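Long-range contacts in long form salivary protein D7L1 (PDB 6V4C), which binds and sequesters ADP, ATP and related adenine nucleotides in the bitten host, inhibiting platelet aggregation and easing the mosquito's blood meal: residues Y159-A165 with D176-F180; Y166-R170 with L289-C295; R170-F174 with E249-M253; G208-E214 with K254-I259; S224-C228 with Y239-I243. One frame throughout, in Å; residues are numbered along the deposited sequence. Where two conformers were deposited one is given.

Contact 1 (Y159-A165 with D176-F180); sequences YQDGEAA and DDPKF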
# COMPACT_ATOMS: atom_id res chain seq x y z
N TYR A 159 22.61 -3.58 2.62
CA TYR A 159 23.37 -4.28 3.65
C TYR A 159 23.69 -5.70 3.20
O TYR A 159 22.90 -6.35 2.52
CB TYR A 159 22.58 -4.37 4.96
CG TYR A 159 22.33 -3.04 5.62
CD1 TYR A 159 23.34 -2.38 6.31
CD2 TYR A 159 21.08 -2.44 5.56
CE1 TYR A 159 23.11 -1.16 6.92
CE2 TYR A 159 20.84 -1.23 6.17
CZ TYR A 159 21.86 -0.59 6.85
OH TYR A 159 21.62 0.62 7.45
N GLN A 160 24.87 -6.17 3.61
CA GLN A 160 25.19 -7.58 3.51
C GLN A 160 24.52 -8.32 4.66
O GLN A 160 24.46 -7.81 5.79
CB GLN A 160 26.70 -7.80 3.59
CG GLN A 160 27.46 -7.33 2.37
CD GLN A 160 28.83 -7.96 2.28
OE1 GLN A 160 29.85 -7.27 2.28
NE2 GLN A 160 28.86 -9.29 2.19
N ASP A 161 24.01 -9.51 4.37
CA ASP A 161 23.38 -10.33 5.40
C ASP A 161 24.35 -10.55 6.56
O ASP A 161 25.51 -10.91 6.36
CB ASP A 161 22.97 -11.68 4.81
CG ASP A 161 21.78 -11.56 3.87
OD1 ASP A 161 21.33 -10.43 3.62
OD2 ASP A 161 21.31 -12.61 3.38
N GLY A 162 23.87 -10.29 7.77
CA GLY A 162 24.63 -10.55 8.97
C GLY A 162 25.64 -9.49 9.35
O GLY A 162 26.31 -9.65 10.38
N GLU A 163 25.78 -8.42 8.57
CA GLU A 163 26.74 -7.39 8.94
C GLU A 163 26.24 -6.60 10.15
O GLU A 163 25.04 -6.46 10.37
CB GLU A 163 27.06 -6.47 7.76
CG GLU A 163 26.07 -5.33 7.52
CD GLU A 163 26.59 -4.33 6.51
OE1 GLU A 163 27.29 -3.38 6.91
OE2 GLU A 163 26.30 -4.49 5.31
N ALA A 164 27.19 -6.09 10.93
CA ALA A 164 26.88 -5.56 12.26
C ALA A 164 25.86 -4.42 12.19
O ALA A 164 24.93 -4.38 13.00
CB ALA A 164 28.15 -5.11 12.97
N ALA A 165 26.03 -3.49 11.25
CA ALA A 165 25.08 -2.39 11.14
C ALA A 165 23.69 -2.91 10.82
O ALA A 165 22.69 -2.39 11.33
CB ALA A 165 25.55 -1.40 10.08
N ASP A 176 23.23 4.34 13.18
CA ASP A 176 23.98 5.56 12.93
C ASP A 176 24.85 5.46 11.68
O ASP A 176 25.39 6.49 11.24
CB ASP A 176 24.88 5.87 14.12
CG ASP A 176 25.79 4.71 14.48
OD1 ASP A 176 25.26 3.62 14.80
OD2 ASP A 176 27.03 4.87 14.43
N ASP A 177 25.00 4.27 11.10
CA ASP A 177 25.91 4.09 9.99
C ASP A 177 25.40 4.82 8.74
O ASP A 177 24.20 5.10 8.63
CB ASP A 177 26.11 2.60 9.70
CG ASP A 177 25.00 2.01 8.86
OD1 ASP A 177 23.86 1.86 9.37
OD2 ASP A 177 25.26 1.70 7.68
N PRO A 178 26.29 5.15 7.80
CA PRO A 178 25.87 5.98 6.66
C PRO A 178 24.88 5.32 5.72
O PRO A 178 24.15 6.03 5.02
CB PRO A 178 27.20 6.29 5.95
CG PRO A 178 28.12 5.19 6.37
CD PRO A 178 27.74 4.89 7.79
N LYS A 179 24.82 3.98 5.68
CA LYS A 179 23.88 3.30 4.79
C LYS A 179 22.43 3.45 5.25
O LYS A 179 21.52 3.25 4.45
CB LYS A 179 24.21 1.81 4.70
CG LYS A 179 25.55 1.49 4.06
CD LYS A 179 25.92 0.04 4.36
CE LYS A 179 27.00 -0.47 3.41
NZ LYS A 179 27.33 -1.89 3.71
N PHE A 180 22.20 3.80 6.52
CA PHE A 180 20.84 3.89 7.03
C PHE A 180 20.06 5.05 6.44
O PHE A 180 18.82 5.04 6.47
CB PHE A 180 20.83 3.96 8.56
CG PHE A 180 19.46 3.76 9.16
CD1 PHE A 180 18.91 2.49 9.26
CD2 PHE A 180 18.73 4.84 9.62
CE1 PHE A 180 17.65 2.30 9.80
CE2 PHE A 180 17.46 4.66 10.17
CZ PHE A 180 16.93 3.39 10.26

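Contact 2 (Y166-R170 with L289-C295); sequences YCNVR and LDSEAKC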
# COMPACT_ATOMS: atom_id res chain seq x y z
N TYR A 166 23.60 -3.94 9.97
CA TYR A 166 22.30 -4.49 9.60
C TYR A 166 21.60 -5.11 10.80
O TYR A 166 20.40 -4.90 11.00
CB TYR A 166 22.49 -5.53 8.49
CG TYR A 166 21.23 -5.96 7.79
CD1 TYR A 166 20.04 -5.24 7.93
CD2 TYR A 166 21.21 -7.10 6.99
CE1 TYR A 166 18.88 -5.64 7.28
CE2 TYR A 166 20.06 -7.51 6.35
CZ TYR A 166 18.90 -6.78 6.50
OH TYR A 166 17.76 -7.19 5.85
N CYS A 167 22.33 -5.87 11.61
CA CYS A 167 21.70 -6.49 12.77
C CYS A 167 21.30 -5.47 13.83
O CYS A 167 20.37 -5.72 14.59
CB CYS A 167 22.61 -7.58 13.34
SG CYS A 167 22.99 -8.88 12.15
N ASN A 168 21.98 -4.32 13.87
CA ASN A 168 21.52 -3.24 14.73
C ASN A 168 20.18 -2.69 14.26
O ASN A 168 19.32 -2.36 15.08
CB ASN A 168 22.57 -2.13 14.81
CG ASN A 168 23.74 -2.49 15.70
OD1 ASN A 168 23.64 -3.38 16.55
ND2 ASN A 168 24.87 -1.81 15.51
N VAL A 169 20.00 -2.59 12.94
CA VAL A 169 18.71 -2.17 12.40
C VAL A 169 17.62 -3.16 12.80
O VAL A 169 16.52 -2.77 13.21
CB VAL A 169 18.78 -2.02 10.87
CG1 VAL A 169 17.41 -1.72 10.29
CG2 VAL A 169 19.77 -0.93 10.49
N ARG A 170 17.92 -4.46 12.70
CA ARG A 170 16.96 -5.48 13.11
C ARG A 170 16.66 -5.39 14.60
O ARG A 170 15.51 -5.53 15.02
CB ARG A 170 17.50 -6.86 12.76
CG ARG A 170 17.58 -7.17 11.27
CD ARG A 170 16.19 -7.27 10.67
NE ARG A 170 15.28 -8.00 11.54
CZ ARG A 170 13.96 -7.91 11.47
NH1 ARG A 170 13.39 -7.11 10.57
NH2 ARG A 170 13.19 -8.59 12.31
N LEU A 289 12.20 -13.24 10.98
CA LEU A 289 12.72 -12.17 10.12
C LEU A 289 14.17 -11.85 10.45
O LEU A 289 14.95 -11.52 9.55
CB LEU A 289 11.83 -10.93 10.24
CG LEU A 289 10.46 -11.02 9.57
CD1 LEU A 289 9.50 -10.00 10.17
CD2 LEU A 289 10.60 -10.81 8.07
N ASP A 290 14.54 -11.92 11.73
CA ASP A 290 15.95 -11.80 12.10
C ASP A 290 16.78 -12.89 11.42
O ASP A 290 17.85 -12.62 10.86
CB ASP A 290 16.11 -11.92 13.62
CG ASP A 290 15.52 -10.75 14.38
OD1 ASP A 290 15.30 -9.67 13.78
OD2 ASP A 290 15.28 -10.90 15.60
N SER A 291 16.29 -14.13 11.47
CA SER A 291 17.01 -15.25 10.87
C SER A 291 17.12 -15.09 9.36
O SER A 291 18.16 -15.40 8.78
CB SER A 291 16.29 -16.56 11.21
OG SER A 291 16.89 -17.65 10.55
N GLU A 292 16.06 -14.60 8.73
CA GLU A 292 16.09 -14.33 7.29
C GLU A 292 17.20 -13.36 6.93
O GLU A 292 17.84 -13.50 5.88
CB GLU A 292 14.73 -13.78 6.86
CG GLU A 292 14.58 -13.47 5.39
CD GLU A 292 13.21 -12.91 5.07
OE1 GLU A 292 12.91 -11.79 5.53
OE2 GLU A 292 12.44 -13.59 4.37
N ALA A 293 17.45 -12.37 7.78
CA ALA A 293 18.53 -11.42 7.57
C ALA A 293 19.87 -11.93 8.08
O ALA A 293 20.86 -11.19 8.01
CB ALA A 293 18.20 -10.08 8.23
N LYS A 294 19.92 -13.17 8.57
CA LYS A 294 21.13 -13.74 9.17
C LYS A 294 21.60 -12.93 10.38
O LYS A 294 22.80 -12.72 10.58
CB LYS A 294 22.26 -13.95 8.14
CG LYS A 294 22.14 -15.23 7.33
CD LYS A 294 20.97 -15.20 6.36
CE LYS A 294 20.72 -16.56 5.74
NZ LYS A 294 21.90 -17.07 4.99
N CYS A 295 20.64 -12.49 11.19
CA CYS A 295 20.94 -11.71 12.39
C CYS A 295 20.42 -12.39 13.65
O CYS A 295 19.96 -13.53 13.61
CB CYS A 295 20.33 -10.31 12.27
SG CYS A 295 21.24 -9.21 11.17

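Contact 3 (R170-F174 with E249-M253); sequences RKHGF and EQLFM. With ZN (zinc ion), chain L.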
# COMPACT_ATOMS: atom_id res chain seq x y z
N ARG A 170 17.92 -4.46 12.70
CA ARG A 170 16.96 -5.48 13.11
C ARG A 170 16.66 -5.39 14.60
O ARG A 170 15.51 -5.53 15.02
CB ARG A 170 17.50 -6.86 12.76
CG ARG A 170 17.58 -7.17 11.27
CD ARG A 170 16.19 -7.27 10.67
NE ARG A 170 15.28 -8.00 11.54
CZ ARG A 170 13.96 -7.91 11.47
NH1 ARG A 170 13.39 -7.11 10.57
NH2 ARG A 170 13.19 -8.59 12.31
N LYS A 171 17.70 -5.15 15.41
CA LYS A 171 17.57 -5.24 16.86
C LYS A 171 16.92 -4.00 17.46
O LYS A 171 16.07 -4.11 18.35
CB LYS A 171 18.95 -5.47 17.46
CG LYS A 171 18.97 -5.94 18.91
CD LYS A 171 20.39 -6.33 19.32
CE LYS A 171 20.43 -6.97 20.69
NZ LYS A 171 21.72 -7.67 20.93
N HIS A 172 17.31 -2.81 16.99
CA HIS A 172 16.86 -1.57 17.60
C HIS A 172 16.07 -0.67 16.66
O HIS A 172 15.62 0.39 17.10
CB HIS A 172 18.06 -0.80 18.17
CG HIS A 172 18.99 -1.66 18.98
ND1 HIS A 172 18.69 -2.09 20.25
CD2 HIS A 172 20.22 -2.16 18.69
CE1 HIS A 172 19.69 -2.82 20.72
NE2 HIS A 172 20.63 -2.88 19.79
N GLY A 173 15.90 -1.05 15.40
CA GLY A 173 15.14 -0.23 14.47
C GLY A 173 15.81 1.05 14.03
O GLY A 173 15.16 1.89 13.41
N PHE A 174 17.10 1.22 14.32
CA PHE A 174 17.80 2.43 13.94
C PHE A 174 19.29 2.11 13.86
O PHE A 174 19.77 1.17 14.49
CB PHE A 174 17.55 3.57 14.93
CG PHE A 174 18.12 4.89 14.50
CD1 PHE A 174 17.48 5.66 13.55
CD2 PHE A 174 19.31 5.35 15.05
CE1 PHE A 174 18.01 6.87 13.15
CE2 PHE A 174 19.84 6.57 14.65
CZ PHE A 174 19.19 7.33 13.70
N GLU A 249 11.58 3.64 21.71
CA GLU A 249 11.94 2.46 20.94
C GLU A 249 10.89 1.36 21.05
O GLU A 249 10.52 0.74 20.05
CB GLU A 249 13.31 1.92 21.38
CG GLU A 249 13.69 0.60 20.71
CD GLU A 249 14.97 0.03 21.26
OE1 GLU A 249 15.13 -0.00 22.49
OE2 GLU A 249 15.83 -0.39 20.44
N GLN A 250 10.39 1.12 22.27
CA GLN A 250 9.49 -0.01 22.49
C GLN A 250 8.23 0.10 21.64
O GLN A 250 7.86 -0.83 20.92
CB GLN A 250 9.16 -0.13 23.97
CG GLN A 250 9.51 -1.48 24.58
CD GLN A 250 10.98 -1.85 24.41
OE1 GLN A 250 11.30 -3.00 24.12
NE2 GLN A 250 11.86 -0.87 24.59
N LEU A 251 7.56 1.25 21.71
CA LEU A 251 6.34 1.42 20.93
C LEU A 251 6.65 1.50 19.44
O LEU A 251 5.92 0.91 18.62
CB LEU A 251 5.59 2.67 21.39
CG LEU A 251 4.30 2.98 20.63
CD1 LEU A 251 3.35 1.79 20.68
CD2 LEU A 251 3.64 4.22 21.20
N PHE A 252 7.72 2.21 19.07
CA PHE A 252 8.08 2.35 17.66
C PHE A 252 8.31 0.99 17.01
O PHE A 252 7.80 0.72 15.92
CB PHE A 252 9.32 3.23 17.54
CG PHE A 252 9.69 3.58 16.12
CD1 PHE A 252 9.18 4.72 15.52
CD2 PHE A 252 10.55 2.78 15.39
CE1 PHE A 252 9.51 5.05 14.22
CE2 PHE A 252 10.89 3.10 14.09
CZ PHE A 252 10.37 4.24 13.50
N MET A 253 9.07 0.12 17.68
CA MET A 253 9.35 -1.19 17.11
C MET A 253 8.12 -2.09 17.09
O MET A 253 7.96 -2.90 16.17
CB MET A 253 10.50 -1.87 17.86
CG MET A 253 11.83 -1.20 17.65
SD MET A 253 12.06 -0.76 15.91
CE MET A 253 12.20 -2.38 15.16
ZN ZN L . 17.15 -1.45 21.53

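Contact 4 (G208-E214 with K254-I259); sequences GLHAVNE and KVLDYI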
# COMPACT_ATOMS: atom_id res chain seq x y z
N GLY A 208 -0.37 2.84 11.49
CA GLY A 208 0.48 1.83 12.11
C GLY A 208 0.26 1.72 13.60
O GLY A 208 0.31 0.62 14.16
N LEU A 209 0.01 2.85 14.27
CA LEU A 209 -0.25 2.82 15.71
C LEU A 209 -1.59 2.17 16.02
O LEU A 209 -1.70 1.35 16.94
CB LEU A 209 -0.22 4.24 16.27
CG LEU A 209 1.14 4.88 16.53
CD1 LEU A 209 0.98 6.38 16.68
CD2 LEU A 209 1.78 4.28 17.77
N HIS A 210 -2.63 2.53 15.27
CA HIS A 210 -3.94 1.94 15.50
C HIS A 210 -3.97 0.46 15.16
O HIS A 210 -4.76 -0.30 15.74
CB HIS A 210 -5.01 2.73 14.73
CG HIS A 210 -5.01 4.20 15.04
ND1 HIS A 210 -5.56 5.13 14.19
CD2 HIS A 210 -4.52 4.89 16.09
CE1 HIS A 210 -5.41 6.34 14.71
NE2 HIS A 210 -4.78 6.22 15.87
N ALA A 211 -3.11 0.02 14.24
CA ALA A 211 -3.06 -1.40 13.88
C ALA A 211 -2.62 -2.26 15.06
O ALA A 211 -3.07 -3.41 15.18
CB ALA A 211 -2.15 -1.62 12.68
N VAL A 212 -1.76 -1.74 15.92
CA VAL A 212 -1.33 -2.46 17.12
C VAL A 212 -2.16 -2.07 18.34
O VAL A 212 -1.72 -2.28 19.47
CB VAL A 212 0.18 -2.32 17.37
CG1 VAL A 212 0.96 -2.90 16.21
CG2 VAL A 212 0.56 -0.87 17.62
N ASN A 213 -3.34 -1.49 18.13
CA ASN A 213 -4.30 -1.19 19.20
C ASN A 213 -3.82 -0.09 20.15
O ASN A 213 -4.26 -0.02 21.30
CB ASN A 213 -4.76 -2.44 19.95
CG ASN A 213 -5.39 -3.48 19.04
OD1 ASN A 213 -6.08 -3.13 18.08
ND2 ASN A 213 -5.16 -4.75 19.33
N GLU A 214 -2.93 0.78 19.68
CA GLU A 214 -2.56 1.97 20.42
C GLU A 214 -3.55 3.09 20.10
O GLU A 214 -4.11 3.14 19.00
CB GLU A 214 -1.15 2.41 20.03
CG GLU A 214 -0.47 3.35 21.02
CD GLU A 214 0.02 2.63 22.26
OE1 GLU A 214 0.37 3.32 23.24
OE2 GLU A 214 0.05 1.38 22.26
N LYS A 254 7.25 -1.96 18.10
CA LYS A 254 5.99 -2.68 18.07
C LYS A 254 5.18 -2.31 16.83
O LYS A 254 4.58 -3.17 16.19
CB LYS A 254 5.20 -2.39 19.35
CG LYS A 254 3.88 -3.13 19.45
CD LYS A 254 3.13 -2.71 20.70
CE LYS A 254 1.76 -3.38 20.78
NZ LYS A 254 1.03 -2.98 22.02
N VAL A 255 5.15 -1.02 16.49
CA VAL A 255 4.46 -0.58 15.28
C VAL A 255 5.16 -1.12 14.04
O VAL A 255 4.52 -1.69 13.14
CB VAL A 255 4.37 0.96 15.24
CG1 VAL A 255 3.90 1.43 13.87
CG2 VAL A 255 3.45 1.47 16.33
N LEU A 256 6.48 -0.95 13.97
CA LEU A 256 7.22 -1.33 12.77
C LEU A 256 7.20 -2.83 12.54
O LEU A 256 7.07 -3.28 11.39
CB LEU A 256 8.66 -0.82 12.86
CG LEU A 256 9.08 0.09 11.72
CD1 LEU A 256 8.21 1.34 11.68
CD2 LEU A 256 10.54 0.46 11.84
N ASP A 257 7.33 -3.63 13.60
CA ASP A 257 7.30 -5.08 13.44
C ASP A 257 6.00 -5.54 12.79
O ASP A 257 6.00 -6.40 11.91
CB ASP A 257 7.48 -5.78 14.79
CG ASP A 257 8.90 -5.70 15.31
OD1 ASP A 257 9.83 -5.51 14.51
OD2 ASP A 257 9.08 -5.82 16.54
N TYR A 258 4.87 -4.96 13.21
CA TYR A 258 3.59 -5.36 12.65
C TYR A 258 3.43 -4.87 11.22
O TYR A 258 2.92 -5.60 10.36
CB TYR A 258 2.45 -4.87 13.54
CG TYR A 258 1.12 -5.52 13.25
CD1 TYR A 258 1.03 -6.88 12.98
CD2 TYR A 258 -0.05 -4.77 13.27
CE1 TYR A 258 -0.20 -7.47 12.72
CE2 TYR A 258 -1.27 -5.35 13.02
CZ TYR A 258 -1.34 -6.70 12.75
OH TYR A 258 -2.57 -7.27 12.50
N ILE A 259 3.88 -3.64 10.93
CA ILE A 259 3.95 -3.18 9.55
C ILE A 259 4.75 -4.16 8.70
O ILE A 259 4.33 -4.55 7.60
CB ILE A 259 4.53 -1.76 9.47
CG1 ILE A 259 3.54 -0.73 10.02
CG2 ILE A 259 4.92 -1.42 8.04
CD1 ILE A 259 4.12 0.67 10.19
O HOH W 1 1.63 -1.42 12.83

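Contact 5 (S224-C228 with Y239-I243); sequences SLQNC and YYKCI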
# COMPACT_ATOMS: atom_id res chain seq x y z
N SER A 224 6.20 15.46 17.10
CA SER A 224 7.49 14.98 16.61
C SER A 224 7.76 15.47 15.20
O SER A 224 8.87 15.92 14.89
CB SER A 224 7.52 13.45 16.66
OG SER A 224 7.39 12.99 18.00
N LEU A 225 6.75 15.40 14.32
CA LEU A 225 6.93 15.86 12.95
C LEU A 225 7.10 17.37 12.89
O LEU A 225 7.91 17.89 12.12
CB LEU A 225 5.74 15.43 12.10
CG LEU A 225 5.55 13.93 11.85
CD1 LEU A 225 4.31 13.69 10.99
CD2 LEU A 225 6.78 13.35 11.19
N GLN A 226 6.33 18.10 13.71
CA GLN A 226 6.33 19.55 13.64
C GLN A 226 7.66 20.13 14.10
O GLN A 226 8.14 21.12 13.54
CB GLN A 226 5.17 20.09 14.47
CG GLN A 226 4.84 21.56 14.27
CD GLN A 226 3.47 21.92 14.81
OE1 GLN A 226 2.69 21.04 15.18
NE2 GLN A 226 3.17 23.21 14.86
N ASN A 227 8.27 19.53 15.12
CA ASN A 227 9.51 20.03 15.69
C ASN A 227 10.76 19.42 15.06
O ASN A 227 11.87 19.72 15.51
CB ASN A 227 9.53 19.79 17.20
CG ASN A 227 8.34 20.41 17.91
OD1 ASN A 227 7.67 21.29 17.36
ND2 ASN A 227 8.08 19.96 19.13
N CYS A 228 10.60 18.58 14.04
CA CYS A 228 11.73 17.87 13.47
C CYS A 228 12.55 18.80 12.58
O CYS A 228 12.00 19.50 11.73
CB CYS A 228 11.23 16.69 12.63
SG CYS A 228 12.50 15.45 12.33
N TYR A 239 13.09 12.42 9.87
CA TYR A 239 11.72 12.28 10.36
C TYR A 239 11.51 10.92 11.02
O TYR A 239 10.83 10.82 12.05
CB TYR A 239 10.73 12.48 9.21
CG TYR A 239 10.50 13.94 8.86
CD1 TYR A 239 9.81 14.78 9.73
CD2 TYR A 239 10.95 14.46 7.66
CE1 TYR A 239 9.59 16.11 9.41
CE2 TYR A 239 10.73 15.79 7.33
CZ TYR A 239 10.05 16.61 8.21
OH TYR A 239 9.84 17.93 7.90
N TYR A 240 12.08 9.87 10.44
CA TYR A 240 12.06 8.55 11.05
C TYR A 240 12.59 8.60 12.48
O TYR A 240 11.97 8.08 13.41
CB TYR A 240 12.89 7.60 10.18
CG TYR A 240 12.97 6.15 10.60
CD1 TYR A 240 13.81 5.75 11.63
CD2 TYR A 240 12.26 5.17 9.91
CE1 TYR A 240 13.90 4.43 12.00
CE2 TYR A 240 12.36 3.84 10.27
CZ TYR A 240 13.18 3.48 11.31
OH TYR A 240 13.28 2.15 11.68
N LYS A 241 13.75 9.24 12.67
CA LYS A 241 14.32 9.35 14.00
C LYS A 241 13.46 10.23 14.91
O LYS A 241 13.38 9.96 16.12
CB LYS A 241 15.75 9.88 13.93
CG LYS A 241 16.53 9.77 15.25
CD LYS A 241 16.35 8.39 15.88
CE LYS A 241 17.45 8.07 16.89
NZ LYS A 241 17.51 9.04 18.02
N CYS A 242 12.83 11.26 14.36
CA CYS A 242 11.94 12.10 15.16
C CYS A 242 10.75 11.31 15.69
O CYS A 242 10.37 11.45 16.86
CB CYS A 242 11.50 13.32 14.33
SG CYS A 242 12.79 14.61 14.17
N ILE A 243 10.15 10.46 14.85
CA ILE A 243 9.06 9.60 15.30
C ILE A 243 9.57 8.58 16.31
O ILE A 243 8.91 8.31 17.32
CB ILE A 243 8.40 8.92 14.08
CG1 ILE A 243 7.90 9.97 13.09
CG2 ILE A 243 7.28 7.99 14.53
CD1 ILE A 243 7.72 9.43 11.69

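Contact 1 (Y159-A165 with D176-F180)
Tyr159 overlaps the aliphatic part of Lys179, the two side chains sliding past each other in opposite directions, with CE1 of Tyr159 3.9 Å from CB of Lys179. A tyrosine suits this place because its ring can pack against a hydrocarbon chain while its hydroxyl still reaches a polar group. Here OH of Tyr159 donates to OD1 of Asp177 over 3.2 Å, a bond whose length is less certain because the position of that oxygen is less sure. The other oxygen, OD2, takes the backbone N of Lys179 at 3.1 Å from above the carboxylate plane, a capping bond at the turn that leads into the helix. The long Lys179 chain runs extended beyond CG and brings NZ to OE2 of Glu163 at 3.2 Å, a weak bond within a salt bridge. That same OE2 accepts the backbone N of Gln160 at 2.8 Å through its anti lone pair, bracing the type II beta turn from Gln160 to Glu163. The small CB of Ala165 packs on the Asp177 carboxylate. Tyr159 also meets Tyr166 and Val169 of helix 164-172 and His183 of helix 179-190, so the contact closes the corner between these consecutive helices.

Contact 2 (Y166-R170 with L289-C295)
Helix 164-172 and the C-terminal end of helix 279-292 come closest where CA of Cys167 and CA of Cys295 are 5.3 Å apart, within the Schellman motif that ends the second helix, where Lys294 has positive phi and N of Cys295 bonds back to O of Asp290. The disulfide between SG of Cys167 and SG of Cys295 spans 2.0 Å with a chi3 of -82°, near the relaxed right angle, and ties the last residue of the chain to helix 164-172. SG of Cys295 also lies obliquely off the Tyr166 ring, 5.1 Å from its centroid, a sulfur-aromatic contact. CE2 of Tyr166 touches CB of Ala293 at 3.7 Å, where a methyl group is small enough to let the ring come close to the helix end.

One turn further along, Arg170 bends at chi2 and chi3 (-67° and -42°), which turns its guanidinium side-on to Asp290. NE and NH2 both donate to the single oxygen OD1 of Asp290, each over 2.8 Å; that oxygen lies almost in the guanidinium plane, although the carboxylate itself is strongly tilted against it. CB of Leu289 covers one guanidinium face, 3.4 Å from NH2 of Arg170. The remaining terminal nitrogen, NH1, forms a salt bridge with Glu260 of helix 249-263.

The chemistry thus combines a covalent staple with a fork of two charged bonds on one oxygen. With acids at two of its edges, Arg170 probably stays protonated and is hindered from rotating, while the disulfide should keep the chain terminus from fraying.

Contact 3 (R170-F174 with E249-M253)
Zinc is gripped from both segments: OE2 of Glu249 binds it at 2.0 Å, with OE1 of Glu249 farther off at 2.7 Å, and ND1 of His172 binds it at 2.1 Å. This metal site bridges the end of helix 164-172 and the first turn of helix 249-263 in the all-helical PBP/GOBP fold. Histidine and glutamate suit the task, the one offering a ring nitrogen and the other a carboxylate on a reaching arm. Glu249 has CG anti to its backbone N (chi1 174°) and continues extended, which carries the carboxylate across to the metal. OE2 lies at the edge of the His172 ring, near its plane, and the ring and carboxylate planes are only 24° apart. CG of Lys171 leans over one face of the imidazole, toward its rim.

Just past the helix, Gly173, with positive phi, has no side chain, which leaves room for the Met253 thioether. The methionine chain, bent at chi2 and chi3, is flexible enough to fold its sulfur against this bare backbone. Tyr244 of helix 235-247 donates its hydroxyl to the carbonyl O of His172. SD of Met253 rests 3.4 Å from CA of Gly173.

Contact 4 (G208-E214 with K254-I259)
Val212 and Val255 meet through their CG2 methyls at 3.9 Å, their side chains crossing at about a right angle. CG1 of Val212 packs against CD2 of Tyr258 at 3.6 Å; being anti to the carbonyl carbon (chi1 -61°), it lies against the tyrosine, while CG2 meets the valine. Branching at CB thus lets one short residue serve two neighbours. CD2 of Leu209 touches CG2 of Val255 at 3.6 Å. Gly208 has no side chain, so CG1 of Val255 packs directly on its backbone, and CA of Gly208 lies 5.6 Å from CA of Val255. One water donates to O of Gly208 at 2.8 Å and to O of Val255 at 2.9 Å, the latter also accepting N of Ile259. The extended Lys254 flanks Val212, CE of Lys254 lying 3.9 Å from CB of Val212.

Further out, the Schellman motif at Asn213, with N of Glu214 bonded to O of Leu209, ends helix 202-211 and probably helps set Val212 against its partners. Glu214 is paired with Lys217, and Tyr277 meets the Tyr258 ring edge-to-face. Close apolar meshing of two helices around a glycine belongs to the buried core of this helical PBP/GOBP fold.

Contact 5 (S224-C228 with Y239-I243)
A disulfide staple joins the C-terminal end of helix 218-226 to helix 235-247, closing the loop between two consecutive helices in the second PBP/GOBP family region; disulfides that link helices are a hallmark of odorant-binding-protein folds. SG of Cys228 and SG of Cys242 are bonded at 2.0 Å with a chi3 of 85°. Cys228 lies just beyond its helix, and its SG stands anti to the backbone N (chi1 -161°), reaching across to a cysteine in the body of the partner helix.

Tyr239, one turn before Cys242, lays its ring beside this bridge. SG of Cys228 is 4.4 Å from the ring centroid, 34° off the normal, an oblique sulfur-aromatic contact, and CB of Cys228 is 3.7 Å from CE1 of Tyr239. The carbonyl O of Leu225 comes to the edge of the same ring, also 3.7 Å from CE1. A polarisable ring is apt here, taking the sulfur obliquely and the carbonyl oxygen at its C-H edge.

Leu225 crosses Tyr239 at about a right angle, its CD2 branch 3.7 Å from CD1 of the ring, and the same methyl reaches CG1 of Ile243 at 4.0 Å. Where the helices are nearest, small Ser224 sets its CB 3.5 Å from O of Cys242, while its OG bonds back to O of Val220. Ile205 of helix 202-211 packs on both Leu225 and Ile243.

With no hydrogen bond passing between the two segments, their union rests on one covalent link and on apolar and sulfur-aromatic contact, which should hold the helix pair firmly in an extracellular, oxidising setting.

Overall arrangement
Contacts 1, 2 and 3 all use helix 164-172, and contacts 2 and 3 share Arg170; the centres of contacts 1 and 2 are about 10 Å apart. Contacts 3 and 4 follow one another along helix 249-263, their centres about 12 Å apart, and touch where Leu251 meets Leu209. Tyr240 from contact 5 connects several of them: its OH is 2.6 Å from O of Gly173 in contact 3, a probable hydrogen bond, and it packs on Phe180 of contact 1 and Leu256 of contact 4. The zinc belongs to contact 3. ADP lies nearer contacts 2 and 4, about 13 Å from the Leu289 side chain and about 11 Å from that of Ile259.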